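Local coordinates for protein LYND (Lyngbya aestuarii, PDB 4V1T) that probably catalyses ATP-dependent cyclodehydration, turning cysteine residues of cyanobactin precursor peptides into thiazolines as a YcaO-family heterocyclase, at residues V189-P194 with G288-L293; D205-R210 with H303-R308; L457-G462 with W741-E746; Q473-H478 with P770-F775. All coordinates share one frame; numbering follows the deposited sequence.

After its N-terminal region the chain lays down strand 189-196 and helix 204-213, which strands 289-294 and 299-304 later return to meet. Each of the first two contacts closes a loop of a little over ninety residues, contact 1 by strand pairing and contact 2 beside a zinc site, through the zinc ligand Cys-206 and the stack of Arg-308 on His-209. They cross along the chain and touch. Contacts 3 and 4 open later, close far longer loops and also cross: contact 3 sets 457-462 against the loop before helix 748-755, contact 4 sets 473-478 against the C-terminal tail, and the two touch, Trp-741 on His-478. Contacts 1 and 3 lie on opposite sides of the chain's centre, their centres about 51 Å apart.

Contact 1 of 4, residues V189-P194 with G288-L293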
loop_
_atom_site.group_PDB
_atom_site.type_symbol
_atom_site.label_atom_id
_atom_site.label_comp_id
_atom_site.label_asym_id
_atom_site.label_seq_id
_atom_site.Cartn_x
_atom_site.Cartn_y
_atom_site.Cartn_z
ATOM N N VAL B 189 -19.528 11.917 7.114
ATOM C CA VAL B 189 -19.027 10.699 6.494
ATOM C C VAL B 189 -20.170 9.815 6.016
ATOM O O VAL B 189 -20.929 9.279 6.822
ATOM C CB VAL B 189 -18.151 9.883 7.459
ATOM C CG1 VAL B 189 -17.485 8.727 6.720
ATOM C CG2 VAL B 189 -17.094 10.771 8.112
ATOM N N LEU B 190 -20.286 9.660 4.702
ATOM C CA LEU B 190 -21.242 8.736 4.121
ATOM C C LEU B 190 -20.825 7.319 4.440
ATOM O O LEU B 190 -19.678 6.955 4.211
ATOM C CB LEU B 190 -21.339 8.930 2.601
ATOM C CG LEU B 190 -21.948 7.779 1.783
ATOM C CD1 LEU B 190 -23.427 7.592 2.089
ATOM C CD2 LEU B 190 -21.738 7.999 0.297
ATOM N N TRP B 191 -21.749 6.530 4.986
ATOM C CA TRP B 191 -21.573 5.078 5.056
ATOM C C TRP B 191 -22.517 4.459 4.045
ATOM O O TRP B 191 -23.696 4.800 3.992
ATOM C CB TRP B 191 -21.871 4.513 6.441
ATOM C CG TRP B 191 -20.944 4.955 7.524
ATOM C CD1 TRP B 191 -20.348 6.179 7.655
ATOM C CD2 TRP B 191 -20.515 4.171 8.637
ATOM N NE1 TRP B 191 -19.564 6.201 8.787
ATOM C CE2 TRP B 191 -19.654 4.984 9.411
ATOM C CE3 TRP B 191 -20.773 2.861 9.060
ATOM C CZ2 TRP B 191 -19.049 4.527 10.587
ATOM C CZ3 TRP B 191 -20.173 2.407 10.223
ATOM C CH2 TRP B 191 -19.319 3.241 10.975
ATOM N N LEU B 192 -21.986 3.547 3.246
ATOM C CA LEU B 192 -22.743 2.904 2.190
ATOM C C LEU B 192 -22.454 1.401 2.214
ATOM O O LEU B 192 -21.324 0.973 2.051
ATOM C CB LEU B 192 -22.375 3.527 0.840
ATOM C CG LEU B 192 -22.996 2.926 -0.414
ATOM C CD1 LEU B 192 -24.510 3.013 -0.388
ATOM C CD2 LEU B 192 -22.445 3.615 -1.654
ATOM N N GLY B 193 -23.494 0.607 2.426
ATOM C CA GLY B 193 -23.352 -0.831 2.540
ATOM C C GLY B 193 -23.275 -1.241 4.000
ATOM O O GLY B 193 -23.273 -0.387 4.891
ATOM N N PRO B 194 -23.213 -2.546 4.255
ATOM C CA PRO B 194 -23.203 -3.567 3.212
ATOM C C PRO B 194 -24.581 -3.951 2.720
ATOM O O PRO B 194 -25.597 -3.508 3.270
ATOM C CB PRO B 194 -22.565 -4.749 3.921
ATOM C CG PRO B 194 -23.091 -4.639 5.305
ATOM C CD PRO B 194 -23.198 -3.155 5.598
ATOM N N GLY B 288 -21.206 -7.645 1.670
ATOM C CA GLY B 288 -20.094 -7.878 2.594
ATOM C C GLY B 288 -19.050 -6.773 2.612
ATOM O O GLY B 288 -17.897 -7.003 2.981
ATOM N N LYS B 289 -19.457 -5.571 2.209
ATOM C CA LYS B 289 -18.550 -4.432 2.088
ATOM C C LYS B 289 -19.216 -3.176 2.597
ATOM O O LYS B 289 -20.390 -2.949 2.335
ATOM C CB LYS B 289 -18.155 -4.198 0.628
ATOM C CG LYS B 289 -16.719 -4.531 0.285
ATOM C CD LYS B 289 -16.269 -3.800 -0.976
ATOM C CE LYS B 289 -17.037 -4.249 -2.215
ATOM N NZ LYS B 289 -16.956 -3.244 -3.318
ATOM N N ILE B 290 -18.453 -2.347 3.300
ATOM C CA ILE B 290 -18.913 -1.009 3.649
ATOM C C ILE B 290 -17.985 0.020 3.013
ATOM O O ILE B 290 -16.763 -0.103 3.057
ATOM C CB ILE B 290 -18.961 -0.799 5.160
ATOM C CG1 ILE B 290 -19.943 -1.791 5.784
ATOM C CG2 ILE B 290 -19.394 0.631 5.479
ATOM C CD1 ILE B 290 -19.916 -1.815 7.292
ATOM N N ILE B 291 -18.585 1.043 2.426
ATOM C CA ILE B 291 -17.843 2.157 1.855
ATOM C C ILE B 291 -18.057 3.388 2.710
ATOM O O ILE B 291 -19.194 3.751 2.992
ATOM C CB ILE B 291 -18.327 2.484 0.434
ATOM C CG1 ILE B 291 -18.152 1.266 -0.464
ATOM C CG2 ILE B 291 -17.611 3.716 -0.120
ATOM C CD1 ILE B 291 -16.716 0.890 -0.747
ATOM N N THR B 292 -16.965 4.023 3.110
ATOM C CA THR B 292 -17.040 5.292 3.821
ATOM C C THR B 292 -16.467 6.376 2.927
ATOM O O THR B 292 -15.351 6.252 2.430
ATOM C CB THR B 292 -16.293 5.273 5.173
ATOM O OG1 THR B 292 -14.921 4.908 4.968
ATOM C CG2 THR B 292 -16.941 4.283 6.114
ATOM N N LEU B 293 -17.254 7.423 2.707
ATOM C CA LEU B 293 -16.814 8.593 1.969
ATOM C C LEU B 293 -16.832 9.799 2.899
ATOM O O LEU B 293 -17.889 10.366 3.186
ATOM C CB LEU B 293 -17.705 8.845 0.756
ATOM C CG LEU B 293 -17.436 10.126 -0.041
ATOM C CD1 LEU B 293 -16.040 10.123 -0.627
ATOM C CD2 LEU B 293 -18.478 10.312 -1.137
#
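Strands 189-194 and 289-293 run antiparallel, 4.6 Å apart at closest approach of their axes, with Leu-190 facing Leu-293 and Leu-192 facing Ile-291 as hydrogen-bonded pairs. The straightest of their four bonds, Ile-291 N to Leu-192 O, is 2.8 Å long with 172° at the hydrogen. On one face of the sheet Thr-292 lays its CG2 methyl over the five-membered ring of Trp-191, 4.1 Å from the centroid and almost on the ring normal, a CH-pi contact; its hydroxyl turns instead to His-303. These are neighbouring strands of a mixed sheet, flanked by strands 180-184 and 299-304; its other face, carrying Leu-190 and Leu-192, is packed by helix 250-275. Where strand 189-194 draws level with Lys-289, a cis peptide bond joins Gly-193 to Pro-194. Ile-290 packs here: CG1, anti to the carbonyl carbon (chi1 -61°), lies alongside the proline ring, 3.5 Å from Pro-194 CD, while CG2 approaches Trp-191 CE3 at 4.4 Å. With an alanine here both branches go, and a gap would probably open beside the Pro-194 ring, one flank of the indole losing its neighbour. At the far end, Val-189 CG1 rests 4.0 Å from Thr-292 CB.

Contact 2 of 4, residues D205-R210 with H303-R308. With ZN (zinc ion), chain K.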
loop_
_atom_site.group_PDB
_atom_site.type_symbol
_atom_site.label_atom_id
_atom_site.label_comp_id
_atom_site.label_asym_id
_atom_site.label_seq_id
_atom_site.Cartn_x
_atom_site.Cartn_y
_atom_site.Cartn_z
ATOM N N ASP B 205 -25.284 -8.243 13.097
ATOM C CA ASP B 205 -24.659 -8.531 14.374
ATOM C C ASP B 205 -23.161 -8.800 14.208
ATOM O O ASP B 205 -22.362 -8.449 15.088
ATOM C CB ASP B 205 -25.340 -9.731 15.040
ATOM C CG ASP B 205 -25.420 -9.597 16.541
ATOM O OD1 ASP B 205 -24.616 -8.842 17.118
ATOM O OD2 ASP B 205 -26.293 -10.251 17.139
ATOM N N CYS B 206 -22.786 -9.447 13.102
ATOM C CA CYS B 206 -21.370 -9.614 12.746
ATOM C C CYS B 206 -20.664 -8.257 12.706
ATOM O O CYS B 206 -19.548 -8.102 13.195
ATOM C CB CYS B 206 -21.205 -10.303 11.383
ATOM S SG CYS B 206 -21.722 -12.029 11.294
ATOM N N LEU B 207 -21.334 -7.288 12.094
ATOM C CA LEU B 207 -20.818 -5.929 11.975
ATOM C C LEU B 207 -20.844 -5.217 13.333
ATOM O O LEU B 207 -19.861 -4.593 13.751
ATOM C CB LEU B 207 -21.644 -5.156 10.942
ATOM C CG LEU B 207 -21.396 -3.660 10.800
ATOM C CD1 LEU B 207 -20.008 -3.386 10.258
ATOM C CD2 LEU B 207 -22.443 -3.035 9.904
ATOM N N ALA B 208 -21.965 -5.321 14.033
ATOM C CA ALA B 208 -22.128 -4.637 15.308
ATOM C C ALA B 208 -21.009 -5.006 16.285
ATOM O O ALA B 208 -20.500 -4.155 17.005
ATOM C CB ALA B 208 -23.484 -4.962 15.902
ATOM N N HIS B 209 -20.619 -6.276 16.285
ATOM C CA HIS B 209 -19.583 -6.773 17.182
ATOM C C HIS B 209 -18.250 -6.057 16.929
ATOM O O HIS B 209 -17.473 -5.845 17.842
ATOM C CB HIS B 209 -19.418 -8.284 17.010
ATOM C CG HIS B 209 -18.560 -8.930 18.050
ATOM N ND1 HIS B 209 -17.209 -9.143 17.878
ATOM C CD2 HIS B 209 -18.867 -9.435 19.273
ATOM C CE1 HIS B 209 -16.720 -9.741 18.951
ATOM N NE2 HIS B 209 -17.706 -9.930 19.812
ATOM N N ARG B 210 -17.989 -5.691 15.683
ATOM C CA ARG B 210 -16.786 -4.935 15.362
ATOM C C ARG B 210 -16.977 -3.451 15.687
ATOM O O ARG B 210 -16.084 -2.808 16.241
ATOM C CB ARG B 210 -16.423 -5.107 13.880
ATOM C CG ARG B 210 -16.055 -6.528 13.460
ATOM C CD ARG B 210 -14.715 -6.955 14.045
ATOM N NE ARG B 210 -14.470 -8.380 13.844
ATOM C CZ ARG B 210 -13.822 -8.901 12.808
ATOM N NH1 ARG B 210 -13.333 -8.128 11.849
ATOM N NH2 ARG B 210 -13.668 -10.214 12.730
ATOM N N HIS B 303 -14.291 -1.331 3.412
ATOM C CA HIS B 303 -14.138 -2.111 4.641
ATOM C C HIS B 303 -14.805 -3.480 4.478
ATOM O O HIS B 303 -16.006 -3.562 4.240
ATOM C CB HIS B 303 -14.744 -1.358 5.831
ATOM C CG HIS B 303 -14.413 0.098 5.853
ATOM N ND1 HIS B 303 -13.333 0.600 6.545
ATOM C CD2 HIS B 303 -15.003 1.162 5.255
ATOM C CE1 HIS B 303 -13.284 1.909 6.389
ATOM N NE2 HIS B 303 -14.281 2.275 5.606
ATOM N N ILE B 304 -14.019 -4.546 4.620
ATOM C CA ILE B 304 -14.514 -5.905 4.430
ATOM C C ILE B 304 -15.229 -6.418 5.678
ATOM O O ILE B 304 -14.643 -6.474 6.747
ATOM C CB ILE B 304 -13.380 -6.891 4.099
ATOM C CG1 ILE B 304 -12.566 -6.417 2.886
ATOM C CG2 ILE B 304 -13.945 -8.293 3.842
ATOM C CD1 ILE B 304 -13.179 -6.758 1.547
ATOM N N LEU B 305 -16.478 -6.830 5.524
ATOM C CA LEU B 305 -17.219 -7.465 6.602
ATOM C C LEU B 305 -17.050 -8.977 6.551
ATOM O O LEU B 305 -17.510 -9.628 5.617
ATOM C CB LEU B 305 -18.707 -7.109 6.524
ATOM C CG LEU B 305 -19.613 -7.861 7.504
ATOM C CD1 LEU B 305 -19.227 -7.541 8.945
ATOM C CD2 LEU B 305 -21.077 -7.527 7.253
ATOM N N ILE B 306 -16.404 -9.529 7.569
ATOM C CA ILE B 306 -16.247 -10.967 7.673
ATOM C C ILE B 306 -17.483 -11.557 8.343
ATOM O O ILE B 306 -17.932 -11.070 9.366
ATOM C CB ILE B 306 -14.977 -11.350 8.468
ATOM C CG1 ILE B 306 -13.722 -11.108 7.627
ATOM C CG2 ILE B 306 -14.998 -12.834 8.860
ATOM C CD1 ILE B 306 -13.301 -9.667 7.540
ATOM N N LYS B 307 -18.031 -12.603 7.752
ATOM C CA LYS B 307 -19.106 -13.358 8.379
ATOM C C LYS B 307 -18.505 -14.190 9.503
ATOM O O LYS B 307 -17.702 -15.082 9.260
ATOM C CB LYS B 307 -19.801 -14.250 7.351
ATOM C CG LYS B 307 -20.839 -15.199 7.933
ATOM C CD LYS B 307 -21.477 -16.029 6.833
ATOM C CE LYS B 307 -21.689 -17.478 7.248
ATOM N NZ LYS B 307 -23.040 -17.703 7.813
ATOM N N ARG B 308 -18.894 -13.882 10.735
ATOM C CA ARG B 308 -18.347 -14.564 11.903
ATOM C C ARG B 308 -19.033 -15.904 12.093
ATOM O O ARG B 308 -20.249 -15.972 12.266
ATOM C CB ARG B 308 -18.499 -13.694 13.159
ATOM C CG ARG B 308 -17.981 -12.272 12.971
ATOM C CD ARG B 308 -18.120 -11.444 14.239
ATOM N NE ARG B 308 -17.281 -11.968 15.321
ATOM C CZ ARG B 308 -17.715 -12.337 16.525
ATOM N NH1 ARG B 308 -18.997 -12.246 16.848
ATOM N NH2 ARG B 308 -16.849 -12.792 17.422
HETATM ZN ZN ZN K . -23.757 -12.817 12.228
HETATM O O HOH W 1 -17.397 -9.208 11.464
#
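His-209 and Arg-308 meet face to face: the guanidinium lies flat on the imidazole, planes 6° apart and centres 3.7 Å apart, with NH1 near the middle of the ring face. CD passes 3.8 Å from Cys-206 O, and the bend that follows (chi3 65°) turns the guanidinium onto the ring. The charge is paired outside the stack, NE forming a salt bridge to Asp-724, which also holds Arg-210. A leucine in place of Arg-308 would probably leave Asp-724 with Arg-210 but without this second charge, and the His-209 ring without its flat cover. Nearer the start of the arginine side chain, Cys-206 SG binds zinc at 2.4 Å, the other ligands being Cys-203, Cys-311 and Cys-314. The same sulfur accepts a bond from Arg-308 N at 3.4 Å, fairly straight at 161°; such NH-to-thiolate bonds are likely to temper the charge on a tetracysteine zinc centre. A water donates to both Cys-206 O and Ile-306 O, tying the backbones together. Leu-305 CD1 tucks against Leu-207 CB at 3.9 Å. Helix 204-213 is thereby fixed to the chain leaving strand 299-304, with Leu-305 also reaching strand 189-196 and His-209 lying against Tyr-428 of helix 413-429.

Contact 3 of 4, residues L457-G462 with W741-E746; sequences LCFSDG and WSRFGE
Gly-745 N donates to Cys-458 O at 2.7 Å, the one hydrogen bond that joins these two segments directly; the angle at hydrogen is 142°, and the donor sits well above the carbonyl plane. Having no side chain, the glycine can bring its CA to 3.7 Å from Phe-459 C. Cys-458 is the first residue past helix 454-457 and has positive phi; its carbonyl meets the incoming loop. Arg-743 has more surface buried here than any other residue. Extended from CG to NE, it runs obliquely across one face of the Phe-459 ring: CG stands over that face, 4.0 Å from the centroid, in a CH-pi contact, and NE comes to 3.4 Å from CZ. The guanidinium is not stacked, its plane lying 43° from that of the ring. On its way the chain passes Leu-457, whose carbonyl O is 3.2 Å from Arg-743 CD, and whose CD2 methyl approaches NH1. Ser-460 CB meets Phe-744 O, while its hydroxyl is used elsewhere, bonding to Glu-765 and, as the N-cap of helix 461-465, to Gln-463 N. From within that helix the Gln-463 amide grips Ser-742 O and Phe-744 N. The junction of helices 454-457 and 461-465 is thus bound to the loop that leads from strand 728-733 to helix 748-755.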
loop_
_atom_site.group_PDB
_atom_site.type_symbol
_atom_site.label_atom_id
_atom_site.label_comp_id
_atom_site.label_asym_id
_atom_site.label_seq_id
_atom_site.Cartn_x
_atom_site.Cartn_y
_atom_site.Cartn_z
ATOM N N LEU B 457 0.443 -16.469 39.582
ATOM C CA LEU B 457 0.645 -15.083 39.988
ATOM C C LEU B 457 1.922 -14.914 40.792
ATOM O O LEU B 457 2.740 -14.058 40.490
ATOM C CB LEU B 457 -0.554 -14.581 40.796
ATOM C CG LEU B 457 -1.909 -14.600 40.078
ATOM C CD1 LEU B 457 -3.027 -14.242 41.043
ATOM C CD2 LEU B 457 -1.920 -13.675 38.863
ATOM N N CYS B 458 2.088 -15.742 41.812
ATOM C CA CYS B 458 3.281 -15.721 42.649
ATOM C C CYS B 458 3.432 -14.400 43.423
ATOM O O CYS B 458 4.526 -13.851 43.525
ATOM C CB CYS B 458 4.544 -15.985 41.805
ATOM S SG CYS B 458 4.555 -17.542 40.882
ATOM N N PHE B 459 2.332 -13.891 43.970
ATOM C CA PHE B 459 2.401 -12.776 44.903
ATOM C C PHE B 459 2.796 -13.302 46.297
ATOM O O PHE B 459 2.462 -14.424 46.662
ATOM C CB PHE B 459 1.058 -12.050 44.986
ATOM C CG PHE B 459 0.755 -11.192 43.795
ATOM C CD1 PHE B 459 1.269 -9.908 43.701
ATOM C CD2 PHE B 459 -0.068 -11.653 42.781
ATOM C CE1 PHE B 459 0.984 -9.103 42.611
ATOM C CE2 PHE B 459 -0.352 -10.854 41.678
ATOM C CZ PHE B 459 0.171 -9.576 41.592
ATOM N N SER B 460 3.511 -12.498 47.071
ATOM C CA SER B 460 3.908 -12.910 48.417
ATOM C C SER B 460 2.722 -12.831 49.376
ATOM O O SER B 460 1.711 -12.192 49.070
ATOM C CB SER B 460 5.044 -12.037 48.943
ATOM O OG SER B 460 4.540 -10.821 49.453
ATOM N N ASP B 461 2.849 -13.487 50.530
ATOM C CA ASP B 461 1.842 -13.384 51.581
ATOM C C ASP B 461 1.747 -11.956 52.102
ATOM O O ASP B 461 0.650 -11.460 52.363
ATOM C CB ASP B 461 2.152 -14.333 52.747
ATOM C CG ASP B 461 1.987 -15.793 52.373
ATOM O OD1 ASP B 461 1.077 -16.115 51.575
ATOM O OD2 ASP B 461 2.773 -16.619 52.882
ATOM N N GLY B 462 2.898 -11.309 52.270
ATOM C CA GLY B 462 2.945 -9.923 52.704
ATOM C C GLY B 462 2.248 -9.010 51.706
ATOM O O GLY B 462 1.536 -8.085 52.086
ATOM N N TRP B 741 7.126 -8.121 36.501
ATOM C CA TRP B 741 6.393 -7.212 37.374
ATOM C C TRP B 741 6.736 -7.534 38.828
ATOM O O TRP B 741 7.322 -8.579 39.111
ATOM C CB TRP B 741 4.885 -7.334 37.122
ATOM C CG TRP B 741 4.458 -6.886 35.745
ATOM C CD1 TRP B 741 5.208 -6.195 34.835
ATOM C CD2 TRP B 741 3.177 -7.083 35.140
ATOM N NE1 TRP B 741 4.471 -5.952 33.694
ATOM C CE2 TRP B 741 3.222 -6.491 33.859
ATOM C CE3 TRP B 741 1.993 -7.704 35.555
ATOM C CZ2 TRP B 741 2.132 -6.508 32.990
ATOM C CZ3 TRP B 741 0.912 -7.720 34.689
ATOM C CH2 TRP B 741 0.988 -7.123 33.425
ATOM N N SER B 742 6.383 -6.631 39.741
ATOM C CA SER B 742 6.758 -6.768 41.148
ATOM C C SER B 742 5.931 -7.828 41.885
ATOM O O SER B 742 5.061 -7.503 42.698
ATOM C CB SER B 742 6.622 -5.419 41.860
ATOM O OG SER B 742 7.500 -4.448 41.296
ATOM N N ARG B 743 6.224 -9.095 41.603
ATOM C CA ARG B 743 5.539 -10.222 42.249
ATOM C C ARG B 743 6.568 -11.072 42.987
ATOM O O ARG B 743 7.356 -11.774 42.365
ATOM C CB ARG B 743 4.769 -11.049 41.216
ATOM C CG ARG B 743 3.780 -10.204 40.411
ATOM C CD ARG B 743 3.006 -11.028 39.417
ATOM N NE ARG B 743 1.921 -10.288 38.781
ATOM C CZ ARG B 743 1.108 -10.810 37.868
ATOM N NH1 ARG B 743 1.266 -12.067 37.466
ATOM N NH2 ARG B 743 0.139 -10.076 37.344
ATOM N N PHE B 744 6.552 -10.996 44.315
ATOM C CA PHE B 744 7.656 -11.493 45.129
ATOM C C PHE B 744 7.317 -12.724 45.957
ATOM O O PHE B 744 7.883 -12.926 47.036
ATOM C CB PHE B 744 8.152 -10.378 46.059
ATOM C CG PHE B 744 8.588 -9.138 45.336
ATOM C CD1 PHE B 744 9.230 -9.226 44.108
ATOM C CD2 PHE B 744 8.376 -7.886 45.889
ATOM C CE1 PHE B 744 9.632 -8.092 43.433
ATOM C CE2 PHE B 744 8.785 -6.742 45.222
ATOM C CZ PHE B 744 9.415 -6.842 43.997
ATOM N N GLY B 745 6.413 -13.555 45.453
ATOM C CA GLY B 745 6.134 -14.839 46.087
ATOM C C GLY B 745 7.338 -15.761 45.979
ATOM O O GLY B 745 8.197 -15.573 45.119
ATOM N N GLU B 746 7.405 -16.750 46.859
ATOM C CA GLU B 746 8.525 -17.687 46.889
ATOM C C GLU B 746 8.636 -18.468 45.576
ATOM O O GLU B 746 7.651 -18.650 44.871
ATOM C CB GLU B 746 8.375 -18.659 48.071
ATOM C CG GLU B 746 7.210 -19.645 47.950
ATOM C CD GLU B 746 7.006 -20.483 49.211
ATOM O OE1 GLU B 746 7.675 -20.228 50.236
ATOM O OE2 GLU B 746 6.164 -21.401 49.183
#

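Contact 4 of 4, residues Q473-H478 with P770-F775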
loop_
_atom_site.group_PDB
_atom_site.type_symbol
_atom_site.label_atom_id
_atom_site.label_comp_id
_atom_site.label_asym_id
_atom_site.label_seq_id
_atom_site.Cartn_x
_atom_site.Cartn_y
_atom_site.Cartn_z
ATOM N N GLN B 473 -0.189 3.067 47.018
ATOM C CA GLN B 473 1.114 3.715 46.973
ATOM C C GLN B 473 1.901 3.335 45.718
ATOM O O GLN B 473 2.960 3.894 45.459
ATOM C CB GLN B 473 1.922 3.347 48.220
ATOM C CG GLN B 473 1.342 3.879 49.527
ATOM C CD GLN B 473 1.148 5.389 49.525
ATOM O OE1 GLN B 473 0.170 5.900 50.075
ATOM N NE2 GLN B 473 2.077 6.113 48.908
ATOM N N ALA B 474 1.388 2.390 44.941
ATOM C CA ALA B 474 2.087 1.925 43.744
ATOM C C ALA B 474 2.118 3.001 42.658
ATOM O O ALA B 474 1.096 3.602 42.344
ATOM C CB ALA B 474 1.433 0.658 43.209
ATOM N N THR B 475 3.304 3.235 42.097
ATOM C CA THR B 475 3.496 4.187 40.998
ATOM C C THR B 475 3.061 3.589 39.660
ATOM O O THR B 475 2.612 4.298 38.759
ATOM C CB THR B 475 4.977 4.625 40.879
ATOM O OG1 THR B 475 5.827 3.471 40.803
ATOM C CG2 THR B 475 5.396 5.473 42.077
ATOM N N VAL B 476 3.196 2.273 39.543
ATOM C CA VAL B 476 2.975 1.571 38.285
ATOM C C VAL B 476 1.716 0.709 38.347
ATOM O O VAL B 476 1.520 -0.072 39.287
ATOM C CB VAL B 476 4.190 0.692 37.945
ATOM C CG1 VAL B 476 3.985 -0.022 36.632
ATOM C CG2 VAL B 476 5.447 1.548 37.885
ATOM N N ALA B 477 0.879 0.843 37.324
ATOM C CA ALA B 477 -0.439 0.220 37.304
ATOM C C ALA B 477 -0.404 -1.306 37.232
ATOM O O ALA B 477 -1.241 -1.977 37.832
ATOM C CB ALA B 477 -1.253 0.773 36.141
ATOM N N HIS B 478 0.556 -1.861 36.504
ATOM C CA HIS B 478 0.572 -3.309 36.283
ATOM C C HIS B 478 1.092 -4.103 37.484
ATOM O O HIS B 478 1.138 -5.326 37.425
ATOM C CB HIS B 478 1.377 -3.662 35.013
ATOM C CG HIS B 478 2.805 -3.208 35.039
ATOM N ND1 HIS B 478 3.726 -3.683 35.950
ATOM C CD2 HIS B 478 3.472 -2.332 34.251
ATOM C CE1 HIS B 478 4.898 -3.114 35.725
ATOM N NE2 HIS B 478 4.771 -2.293 34.697
ATOM N N PRO B 770 13.291 -2.219 44.896
ATOM C CA PRO B 770 12.100 -1.433 45.200
ATOM C C PRO B 770 11.602 -0.630 44.000
ATOM O O PRO B 770 10.498 -0.093 44.043
ATOM C CB PRO B 770 12.575 -0.500 46.320
ATOM C CG PRO B 770 14.015 -0.319 46.045
ATOM C CD PRO B 770 14.499 -1.627 45.495
ATOM N N THR B 771 12.420 -0.538 42.954
ATOM C CA THR B 771 12.039 0.164 41.738
ATOM C C THR B 771 11.337 -0.787 40.770
ATOM O O THR B 771 11.957 -1.729 40.287
ATOM C CB THR B 771 13.251 0.767 41.027
ATOM O OG1 THR B 771 13.920 1.667 41.912
ATOM C CG2 THR B 771 12.817 1.536 39.768
ATOM N N PRO B 772 10.041 -0.549 40.485
ATOM C CA PRO B 772 9.380 -1.448 39.540
ATOM C C PRO B 772 9.994 -1.325 38.144
ATOM O O PRO B 772 10.396 -0.232 37.741
ATOM C CB PRO B 772 7.918 -0.974 39.548
ATOM C CG PRO B 772 7.786 -0.092 40.762
ATOM C CD PRO B 772 9.133 0.501 40.984
ATOM N N MET B 773 10.077 -2.437 37.428
ATOM C CA MET B 773 10.614 -2.415 36.079
ATOM C C MET B 773 9.690 -1.544 35.220
ATOM O O MET B 773 8.511 -1.865 35.074
ATOM C CB MET B 773 10.729 -3.836 35.529
ATOM C CG MET B 773 11.874 -4.026 34.534
ATOM S SD MET B 773 11.568 -3.256 32.939
ATOM C CE MET B 773 10.209 -4.242 32.353
ATOM N N PRO B 774 10.213 -0.432 34.664
ATOM C CA PRO B 774 9.330 0.626 34.143
ATOM C C PRO B 774 8.531 0.246 32.896
ATOM O O PRO B 774 7.389 0.668 32.743
ATOM C CB PRO B 774 10.300 1.769 33.807
ATOM C CG PRO B 774 11.652 1.323 34.254
ATOM C CD PRO B 774 11.623 -0.156 34.344
ATOM N N PHE B 775 9.138 -0.536 32.016
ATOM C CA PHE B 775 8.520 -0.883 30.744
ATOM C C PHE B 775 7.742 -2.190 30.843
ATOM O O PHE B 775 7.373 -2.774 29.823
ATOM C CB PHE B 775 9.594 -0.964 29.650
ATOM C CG PHE B 775 10.412 0.297 29.511
ATOM C CD1 PHE B 775 9.859 1.439 28.946
ATOM C CD2 PHE B 775 11.730 0.345 29.949
ATOM C CE1 PHE B 775 10.605 2.605 28.814
ATOM C CE2 PHE B 775 12.476 1.502 29.827
ATOM C CZ PHE B 775 11.913 2.634 29.255
#
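Pro-772, Val-476 and His-478 carry most of this small surface contact, the proline covering the most area of the three. Val-476 points its CG2 methyl, anti to the carbonyl carbon, at the proline ring, and the two side chains slide past each other in opposite directions with CG2 and Pro-772 CB 3.9 Å apart. Thr-475 crosses the same ring nearly at a right angle, its OG1 resting 4.1 Å from Pro-772 CG. The prolines at 770, 772 and 774 alternate with other residues in the PxPxP pattern found at the C terminus of many YcaO cyclodehydratases; here the tail brings the Met-773 side chain to about 9 Å from a bound magnesium ion. His-478 turns an edge to the tail. With CG between the backbone N and the carbonyl carbon (chi1 59°), the ring is held over Val-476, whose CG1 methyl covers one face, while the indole of Trp-741 stacks on the opposite face. That leaves the NE2 edge directed at the tail, where Met-773 O lies near the ring plane but 3.8 Å from NE2, too long for a hydrogen bond. NE2 is buried without a polar partner in the model. Beyond, Met-773 packs on Trp-559 and Tyr-560 of helix 538-561 and on strand 621-626, and Phe-775 meets Trp-663 with the two rings steeply inclined.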